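Local structure of beta-1,4-galactanase (Thielavia heterothallica, 1HJS) at residues W107-Y110 and N111-D115; S100-D103 and N104-K108; L156-S159 and A160-I164. The protein hydrolyses the beta-1,4-galactosidic linkages of type I arabinogalactans, as a family 53 glycoside hydrolase of clan GH-A. All blocks are in the same frame, centred on the assembly; numbering follows the deposited sequence.

Contact 1 (W107-Y110 and N111-D115); sequences WKLY and NYTLD. With NAG (2-acetamido-2-deoxy-beta-D-glucopyranose), chain E; SO4 (sulfate ion), chain F.
W107 and N111, one helical turn apart, meet at an N-linked glycan, which N111 bears and W107 packs against. The covalent link runs from N111 ND2 to C1 of the N-acetylglucosamine at 1.4 Å, and the indole of W107 lies against the sugar: the sugar's N2 sits over one ring face, displaced toward the rim, 3.2 Å from W107 CE3, while C3 of the sugar meets W107 CZ3 and CH2. A chi1 of -154° sets CG of W107 beside its own carbonyl carbon and turns the ring toward the glycosylated asparagine, a sugar-on-aromatic packing at the protein surface.

Among the polar contacts, N111 N donates to W107 O at 2.9 Å. L109 O is gripped twice, by T113 N at 3.0 Å and by T113 OG1 at 2.8 Å, from opposite faces of its carbonyl plane. K108 bends its chain at chi2 and gives NZ to O2 of a sulfate ion at 2.7 Å; W98 and N51 also bind this sulfate, probably a crystallisation ion.

Apolar packing pairs Y110 with L114, side by side and pointing the same way, CE1 of Y110 being 3.8 Å from CD2 of L114. The phenol OH bonds to D166. Y112 meets W98 edge-to-face.

On helix 102-122, beside the barrel, L109 packs on L156 and A160 of the neighbouring helix 150-165, and T113 on I164 of the same helix.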
loop_
_atom_site.group_PDB
_atom_site.type_symbol
_atom_site.label_atom_id
_atom_site.label_comp_id
_atom_site.label_asym_id
_atom_site.label_seq_id
_atom_site.Cartn_x
_atom_site.Cartn_y
_atom_site.Cartn_z
ATOM N N TRP A 107 -4.729 -10.931 21.351
ATOM C CA TRP A 107 -3.434 -11.390 21.814
ATOM C C TRP A 107 -2.656 -12.046 20.679
ATOM O O TRP A 107 -1.444 -11.859 20.558
ATOM C CB TRP A 107 -3.611 -12.364 22.972
ATOM C CG TRP A 107 -2.423 -12.401 23.870
ATOM C CD1 TRP A 107 -1.394 -11.496 23.908
ATOM C CD2 TRP A 107 -2.150 -13.363 24.890
ATOM N NE1 TRP A 107 -0.498 -11.838 24.891
ATOM C CE2 TRP A 107 -0.938 -12.981 25.511
ATOM C CE3 TRP A 107 -2.811 -14.512 25.344
ATOM C CZ2 TRP A 107 -0.373 -13.707 26.564
ATOM C CZ3 TRP A 107 -2.248 -15.236 26.394
ATOM C CH2 TRP A 107 -1.039 -14.828 26.991
ATOM N N LYS A 108 -3.359 -12.813 19.850
ATOM C CA LYS A 108 -2.740 -13.490 18.714
ATOM C C LYS A 108 -2.161 -12.435 17.777
ATOM O O LYS A 108 -1.039 -12.565 17.294
ATOM C CB LYS A 108 -3.788 -14.296 17.942
ATOM C CG LYS A 108 -3.303 -15.605 17.329
ATOM C CD LYS A 108 -1.856 -15.586 16.865
ATOM C CE LYS A 108 -1.468 -16.950 16.314
ATOM N NZ LYS A 108 0.006 -17.159 16.248
ATOM N N LEU A 109 -2.953 -11.400 17.514
ATOM C CA LEU A 109 -2.551 -10.322 16.621
ATOM C C LEU A 109 -1.311 -9.613 17.151
ATOM O O LEU A 109 -0.399 -9.278 16.394
ATOM C CB LEU A 109 -3.701 -9.328 16.456
ATOM C CG LEU A 109 -3.449 -8.160 15.501
ATOM C CD1 LEU A 109 -3.021 -8.688 14.136
ATOM C CD2 LEU A 109 -4.710 -7.326 15.384
ATOM N N TYR A 110 -1.285 -9.385 18.459
ATOM C CA TYR A 110 -0.145 -8.736 19.087
ATOM C C TYR A 110 1.089 -9.626 18.954
ATOM O O TYR A 110 2.148 -9.162 18.532
ATOM C CB TYR A 110 -0.454 -8.454 20.559
ATOM C CG TYR A 110 0.742 -8.002 21.367
ATOM C CD1 TYR A 110 1.554 -8.931 22.017
ATOM C CD2 TYR A 110 1.059 -6.649 21.486
ATOM C CE1 TYR A 110 2.655 -8.526 22.775
ATOM C CE2 TYR A 110 2.160 -6.229 22.242
ATOM C CZ TYR A 110 2.950 -7.179 22.882
ATOM O OH TYR A 110 4.034 -6.784 23.637
ATOM N N ASN A 111 0.940 -10.903 19.297
ATOM C CA ASN A 111 2.035 -11.867 19.210
ATOM C C ASN A 111 2.589 -11.957 17.796
ATOM O O ASN A 111 3.804 -11.932 17.593
ATOM C CB ASN A 111 1.573 -13.267 19.621
ATOM C CG ASN A 111 1.272 -13.379 21.098
ATOM O OD1 ASN A 111 1.555 -12.467 21.876
ATOM N ND2 ASN A 111 0.693 -14.512 21.478
ATOM N N TYR A 112 1.689 -12.090 16.825
ATOM C CA TYR A 112 2.086 -12.196 15.423
ATOM C C TYR A 112 2.863 -10.975 14.954
ATOM O O TYR A 112 3.912 -11.099 14.323
ATOM C CB TYR A 112 0.853 -12.369 14.530
ATOM C CG TYR A 112 1.148 -12.156 13.054
ATOM C CD1 TYR A 112 1.718 -13.167 12.281
ATOM C CD2 TYR A 112 0.897 -10.925 12.447
ATOM C CE1 TYR A 112 2.034 -12.955 10.928
ATOM C CE2 TYR A 112 1.208 -10.702 11.102
ATOM C CZ TYR A 112 1.776 -11.718 10.350
ATOM O OH TYR A 112 2.082 -11.494 9.021
ATOM N N THR A 113 2.329 -9.795 15.244
ATOM C CA THR A 113 2.969 -8.551 14.838
ATOM C C THR A 113 4.317 -8.379 15.537
ATOM O O THR A 113 5.315 -8.014 14.908
ATOM C CB THR A 113 2.064 -7.351 15.155
ATOM O OG1 THR A 113 0.793 -7.539 14.515
ATOM C CG2 THR A 113 2.692 -6.055 14.651
ATOM N N LEU A 114 4.342 -8.643 16.838
ATOM C CA LEU A 114 5.580 -8.528 17.607
ATOM C C LEU A 114 6.630 -9.477 17.033
ATOM O O LEU A 114 7.775 -9.091 16.798
ATOM C CB LEU A 114 5.319 -8.874 19.076
ATOM C CG LEU A 114 6.537 -8.950 20.007
ATOM C CD1 LEU A 114 7.274 -7.617 20.023
ATOM C CD2 LEU A 114 6.074 -9.318 21.409
ATOM N N ASP A 115 6.229 -10.725 16.811
ATOM C CA ASP A 115 7.115 -11.747 16.268
ATOM C C ASP A 115 7.664 -11.345 14.901
ATOM O O ASP A 115 8.868 -11.417 14.662
ATOM C CB ASP A 115 6.363 -13.074 16.146
ATOM C CG ASP A 115 7.206 -14.163 15.511
ATOM O OD1 ASP A 115 8.165 -14.628 16.166
ATOM O OD2 ASP A 115 6.914 -14.547 14.354
HETATM C C1 NAG E . 0.774 -14.965 22.852
HETATM C C2 NAG E . -0.153 -16.169 23.037
HETATM C C3 NAG E . -0.052 -16.706 24.469
HETATM C C4 NAG E . 1.408 -16.965 24.851
HETATM C C5 NAG E . 2.253 -15.717 24.576
HETATM C C6 NAG E . 3.727 -15.955 24.833
HETATM C C7 NAG E . -2.206 -16.356 21.782
HETATM C C8 NAG E . -3.715 -16.164 21.788
HETATM N N2 NAG E . -1.519 -15.768 22.758
HETATM O O3 NAG E . -0.788 -17.914 24.579
HETATM O O4 NAG E . 1.487 -17.301 26.229
HETATM O O5 NAG E . 2.121 -15.319 23.193
HETATM O O6 NAG E . 4.417 -14.729 25.005
HETATM O O7 NAG E . -1.674 -17.034 20.902
HETATM S S SO4 F . 0.898 -18.014 12.955
HETATM O O1 SO4 F . 1.046 -16.415 13.181
HETATM O O2 SO4 F . 1.041 -18.597 14.277
HETATM O O3 SO4 F . -0.254 -18.283 12.401
HETATM O O4 SO4 F . 2.063 -18.337 12.171
#

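Contact 2 (S100-D103 and N104-K108); sequences SDID and NLSWK. With NAG (2-acetamido-2-deoxy-beta-D-glucopyranose), chain E; SO4 (sulfate ion), chain F.
D101 is the N-cap of helix 102-122, and its carboxylate takes two N-H groups from N104. The backbone N of N104 gives the capping bond, 3.0 Å to D101 OD2, which it meets from above the carboxylate plane. The side-chain ND2 of N104 bonds to D101 OD1 at 3.1 Å, reaching its syn side, with the oxygen almost in the amide plane; amide and carboxylate planes stand 82° apart. A chi1 of 68° sets the D101 carboxylate between its own backbone N and carbonyl carbon, where both oxygens face N104. Replacing D101 by an alanine removes both acceptors, so N104 N would probably lose its cap and the N104 amide be set free to turn.

The backbone oxygens are also engaged: D101 O accepts L105 N at 2.9 Å, and D103 O accepts a weak bond from W107 N at 3.3 Å. D103 OD1 pairs with R155 of helix 150-165 in a salt bridge, and S100 O accepts from T144. Beside the glycan, N104 O lies 3.3 Å from the methyl carbon C8 of the acetamido group.

I102 O has two donors on opposite faces of its plane: S106 N, and S106 OG at 2.7 Å, the hydroxyl standing 3.4 Å from I102 CD1.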
loop_
_atom_site.group_PDB
_atom_site.type_symbol
_atom_site.label_atom_id
_atom_site.label_comp_id
_atom_site.label_asym_id
_atom_site.label_seq_id
_atom_site.Cartn_x
_atom_site.Cartn_y
_atom_site.Cartn_z
ATOM N N SER A 100 -11.203 -16.880 17.125
ATOM C CA SER A 100 -12.237 -15.905 16.782
ATOM C C SER A 100 -12.646 -14.955 17.902
ATOM O O SER A 100 -13.050 -13.827 17.634
ATOM C CB SER A 100 -13.494 -16.622 16.278
ATOM O OG SER A 100 -13.256 -17.274 15.045
ATOM N N ASP A 101 -12.562 -15.402 19.153
ATOM C CA ASP A 101 -12.970 -14.537 20.255
ATOM C C ASP A 101 -12.021 -13.349 20.367
ATOM O O ASP A 101 -10.806 -13.502 20.259
ATOM C CB ASP A 101 -13.015 -15.317 21.571
ATOM C CG ASP A 101 -11.645 -15.745 22.044
ATOM O OD1 ASP A 101 -11.069 -16.675 21.446
ATOM O OD2 ASP A 101 -11.146 -15.143 23.015
ATOM N N ILE A 102 -12.586 -12.167 20.592
ATOM C CA ILE A 102 -11.802 -10.937 20.680
ATOM C C ILE A 102 -10.606 -10.969 21.637
ATOM O O ILE A 102 -9.519 -10.518 21.281
ATOM C CB ILE A 102 -12.711 -9.732 21.024
ATOM C CG1 ILE A 102 -11.897 -8.439 20.993
ATOM C CG2 ILE A 102 -13.375 -9.937 22.383
ATOM C CD1 ILE A 102 -11.297 -8.119 19.626
ATOM N N ASP A 103 -10.791 -11.504 22.839
ATOM C CA ASP A 103 -9.693 -11.565 23.803
ATOM C C ASP A 103 -8.471 -12.298 23.252
ATOM O O ASP A 103 -7.371 -11.743 23.212
ATOM C CB ASP A 103 -10.159 -12.242 25.098
ATOM C CG ASP A 103 -10.964 -11.312 25.988
ATOM O OD1 ASP A 103 -11.526 -10.321 25.475
ATOM O OD2 ASP A 103 -11.045 -11.577 27.207
ATOM N N ASN A 104 -8.659 -13.539 22.818
ATOM C CA ASN A 104 -7.553 -14.321 22.287
ATOM C C ASN A 104 -7.050 -13.830 20.936
ATOM O O ASN A 104 -5.856 -13.917 20.645
ATOM C CB ASN A 104 -7.948 -15.796 22.189
ATOM C CG ASN A 104 -8.014 -16.468 23.546
ATOM O OD1 ASN A 104 -7.063 -16.407 24.321
ATOM N ND2 ASN A 104 -9.136 -17.113 23.839
ATOM N N LEU A 105 -7.956 -13.322 20.108
ATOM C CA LEU A 105 -7.563 -12.817 18.796
ATOM C C LEU A 105 -6.664 -11.594 18.952
ATOM O O LEU A 105 -5.668 -11.455 18.244
ATOM C CB LEU A 105 -8.796 -12.442 17.970
ATOM C CG LEU A 105 -8.502 -11.825 16.596
ATOM C CD1 LEU A 105 -7.692 -12.802 15.744
ATOM C CD2 LEU A 105 -9.814 -11.483 15.911
ATOM N N SER A 106 -7.019 -10.709 19.879
ATOM C CA SER A 106 -6.230 -9.504 20.115
ATOM C C SER A 106 -4.823 -9.894 20.532
ATOM O O SER A 106 -3.840 -9.275 20.118
ATOM C CB SER A 106 -6.865 -8.653 21.216
ATOM O OG SER A 106 -8.144 -8.190 20.826
ATOM N N TRP A 107 -4.729 -10.931 21.351
ATOM C CA TRP A 107 -3.434 -11.390 21.814
ATOM C C TRP A 107 -2.656 -12.046 20.679
ATOM O O TRP A 107 -1.444 -11.859 20.558
ATOM C CB TRP A 107 -3.611 -12.364 22.972
ATOM C CG TRP A 107 -2.423 -12.401 23.870
ATOM C CD1 TRP A 107 -1.394 -11.496 23.908
ATOM C CD2 TRP A 107 -2.150 -13.363 24.890
ATOM N NE1 TRP A 107 -0.498 -11.838 24.891
ATOM C CE2 TRP A 107 -0.938 -12.981 25.511
ATOM C CE3 TRP A 107 -2.811 -14.512 25.344
ATOM C CZ2 TRP A 107 -0.373 -13.707 26.564
ATOM C CZ3 TRP A 107 -2.248 -15.236 26.394
ATOM C CH2 TRP A 107 -1.039 -14.828 26.991
ATOM N N LYS A 108 -3.359 -12.813 19.850
ATOM C CA LYS A 108 -2.740 -13.490 18.714
ATOM C C LYS A 108 -2.161 -12.435 17.777
ATOM O O LYS A 108 -1.039 -12.565 17.294
ATOM C CB LYS A 108 -3.788 -14.296 17.942
ATOM C CG LYS A 108 -3.303 -15.605 17.329
ATOM C CD LYS A 108 -1.856 -15.586 16.865
ATOM C CE LYS A 108 -1.468 -16.950 16.314
ATOM N NZ LYS A 108 0.006 -17.159 16.248
HETATM C C1 NAG E . 0.774 -14.965 22.852
HETATM C C2 NAG E . -0.153 -16.169 23.037
HETATM C C3 NAG E . -0.052 -16.706 24.469
HETATM C C4 NAG E . 1.408 -16.965 24.851
HETATM C C5 NAG E . 2.253 -15.717 24.576
HETATM C C6 NAG E . 3.727 -15.955 24.833
HETATM C C7 NAG E . -2.206 -16.356 21.782
HETATM C C8 NAG E . -3.715 -16.164 21.788
HETATM N N2 NAG E . -1.519 -15.768 22.758
HETATM O O3 NAG E . -0.788 -17.914 24.579
HETATM O O4 NAG E . 1.487 -17.301 26.229
HETATM O O5 NAG E . 2.121 -15.319 23.193
HETATM O O6 NAG E . 4.417 -14.729 25.005
HETATM O O7 NAG E . -1.674 -17.034 20.902
HETATM S S SO4 F . 0.898 -18.014 12.955
HETATM O O1 SO4 F . 1.046 -16.415 13.181
HETATM O O2 SO4 F . 1.041 -18.597 14.277
HETATM O O3 SO4 F . -0.254 -18.283 12.401
HETATM O O4 SO4 F . 2.063 -18.337 12.171
#

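Contact 3 (L156-S159 and A160-I164); sequences LLHS and AAWGI
A chi1 of 179° swings CG of H158 away from its own backbone N, while W162, one turn later, has CG anti to its carbonyl carbon and beside its own N (chi1 -78°), and these two settings bring the rings together on one side of the helix. The pair is oblique, with ring planes at 50° and the centroid of the imidazole 4.4 Å from that of the five-membered indole ring. It is the pyrrole edge of W162 that does the touching: CD1 rides over one face of the imidazole, displaced toward its rim, and NE1 comes to 3.2 Å from H158 CE1. The same CD1 also lies 3.1 Å from H158 O, which sits at the indole edge, in its plane. Each ring has its own polar partner, and both belong to D205: H158 ND1 is hydrogen-bonded to D205 OD2, and W162 NE1 to D205 OD1. One carboxylate thus bonds both rings, which should restrict their rotation.

This is helix 150-165, which follows strand 129-132 in the (beta/alpha)8 barrel. Its inner face is apolar: L157 and A160 pack on I132, and I164 on V130, while the side chain of L157 lies about 11 Å from that of E135, the probable proton donor. A160 also touches Y82.

Along the backbone, A160 N bonds to L156 O, A161 N to L157 O at 2.9 Å, and W162 N to H158 O at 3.0 Å. Near the end of the helix the ladder slackens, for G163 N bonds weakly to S159 O and also weakly to A160 O. The hydroxyl of S159 turns back to R155 O, while its CB touches S106 of helix 102-122.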
loop_
_atom_site.group_PDB
_atom_site.type_symbol
_atom_site.label_atom_id
_atom_site.label_comp_id
_atom_site.label_asym_id
_atom_site.label_seq_id
_atom_site.Cartn_x
_atom_site.Cartn_y
_atom_site.Cartn_z
ATOM N N LEU A 156 -8.316 -4.344 18.361
ATOM C CA LEU A 156 -7.393 -5.093 17.521
ATOM C C LEU A 156 -6.262 -4.195 17.020
ATOM O O LEU A 156 -5.086 -4.564 17.098
ATOM C CB LEU A 156 -8.145 -5.714 16.337
ATOM C CG LEU A 156 -9.105 -6.860 16.681
ATOM C CD1 LEU A 156 -9.959 -7.202 15.465
ATOM C CD2 LEU A 156 -8.311 -8.080 17.137
ATOM N N LEU A 157 -6.610 -3.014 16.516
ATOM C CA LEU A 157 -5.600 -2.091 16.006
ATOM C C LEU A 157 -4.652 -1.636 17.117
ATOM O O LEU A 157 -3.452 -1.445 16.882
ATOM C CB LEU A 157 -6.269 -0.887 15.330
ATOM C CG LEU A 157 -7.049 -1.246 14.057
ATOM C CD1 LEU A 157 -7.718 -0.007 13.490
ATOM C CD2 LEU A 157 -6.104 -1.856 13.028
ATOM N N HIS A 158 -5.181 -1.476 18.328
ATOM C CA HIS A 158 -4.351 -1.072 19.465
ATOM C C HIS A 158 -3.315 -2.163 19.729
ATOM O O HIS A 158 -2.140 -1.877 19.972
ATOM C CB HIS A 158 -5.216 -0.864 20.714
ATOM C CG HIS A 158 -4.439 -0.469 21.934
ATOM N ND1 HIS A 158 -3.869 0.778 22.086
ATOM C CD2 HIS A 158 -4.134 -1.160 23.058
ATOM C CE1 HIS A 158 -3.250 0.839 23.253
ATOM N NE2 HIS A 158 -3.397 -0.323 23.862
ATOM N N SER A 159 -3.756 -3.417 19.673
ATOM C CA SER A 159 -2.870 -4.552 19.899
ATOM C C SER A 159 -1.800 -4.646 18.819
ATOM O O SER A 159 -0.633 -4.900 19.119
ATOM C CB SER A 159 -3.670 -5.853 19.939
ATOM O OG SER A 159 -4.534 -5.879 21.064
ATOM N N ALA A 160 -2.204 -4.450 17.565
ATOM C CA ALA A 160 -1.270 -4.508 16.442
ATOM C C ALA A 160 -0.227 -3.400 16.572
ATOM O O ALA A 160 0.969 -3.634 16.412
ATOM C CB ALA A 160 -2.023 -4.364 15.118
ATOM N N ALA A 161 -0.689 -2.191 16.864
ATOM C CA ALA A 161 0.210 -1.056 17.013
ATOM C C ALA A 161 1.250 -1.323 18.098
ATOM O O ALA A 161 2.437 -1.070 17.903
ATOM C CB ALA A 161 -0.578 0.200 17.349
ATOM N N TRP A 162 0.811 -1.837 19.240
ATOM C CA TRP A 162 1.755 -2.104 20.313
ATOM C C TRP A 162 2.633 -3.319 20.065
ATOM O O TRP A 162 3.662 -3.483 20.710
ATOM C CB TRP A 162 1.028 -2.188 21.654
ATOM C CG TRP A 162 0.721 -0.810 22.132
ATOM C CD1 TRP A 162 -0.375 -0.056 21.819
ATOM C CD2 TRP A 162 1.598 0.047 22.872
ATOM N NE1 TRP A 162 -0.230 1.222 22.311
ATOM C CE2 TRP A 162 0.972 1.312 22.961
ATOM C CE3 TRP A 162 2.857 -0.129 23.463
ATOM C CZ2 TRP A 162 1.563 2.395 23.620
ATOM C CZ3 TRP A 162 3.445 0.947 24.116
ATOM C CH2 TRP A 162 2.796 2.194 24.188
ATOM N N GLY A 163 2.232 -4.164 19.122
ATOM C CA GLY A 163 3.058 -5.308 18.782
ATOM C C GLY A 163 4.300 -4.729 18.122
ATOM O O GLY A 163 5.399 -5.273 18.231
ATOM N N ILE A 164 4.117 -3.604 17.435
ATOM C CA ILE A 164 5.218 -2.914 16.767
ATOM C C ILE A 164 6.031 -2.139 17.802
ATOM O O ILE A 164 7.260 -2.250 17.857
ATOM C CB ILE A 164 4.702 -1.900 15.716
ATOM C CG1 ILE A 164 3.967 -2.635 14.591
ATOM C CG2 ILE A 164 5.866 -1.094 15.151
ATOM C CD1 ILE A 164 4.833 -3.617 13.841
#

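Overall arrangement
Contacts 1 and 2 are successive pieces of helix 102-122, overlapping at W107 and K108, whereas contact 3 belongs to the neighbouring barrel helix 150-165. Contact 3 is the most buried: small and aliphatic residues face the strands, and its most distinctive polar chemistry is at the H158-W162 pair. The other two are partly exposed, with a capped helix start in contact 2 and a glycan site in contact 1. The two helices meet along their shared flank. Y110 CD2 of contact 1 lies 3.4 Å from S159 O of contact 3, while toward the start of helix 102-122 I102, L105 and S106 of contact 2 gather round L156.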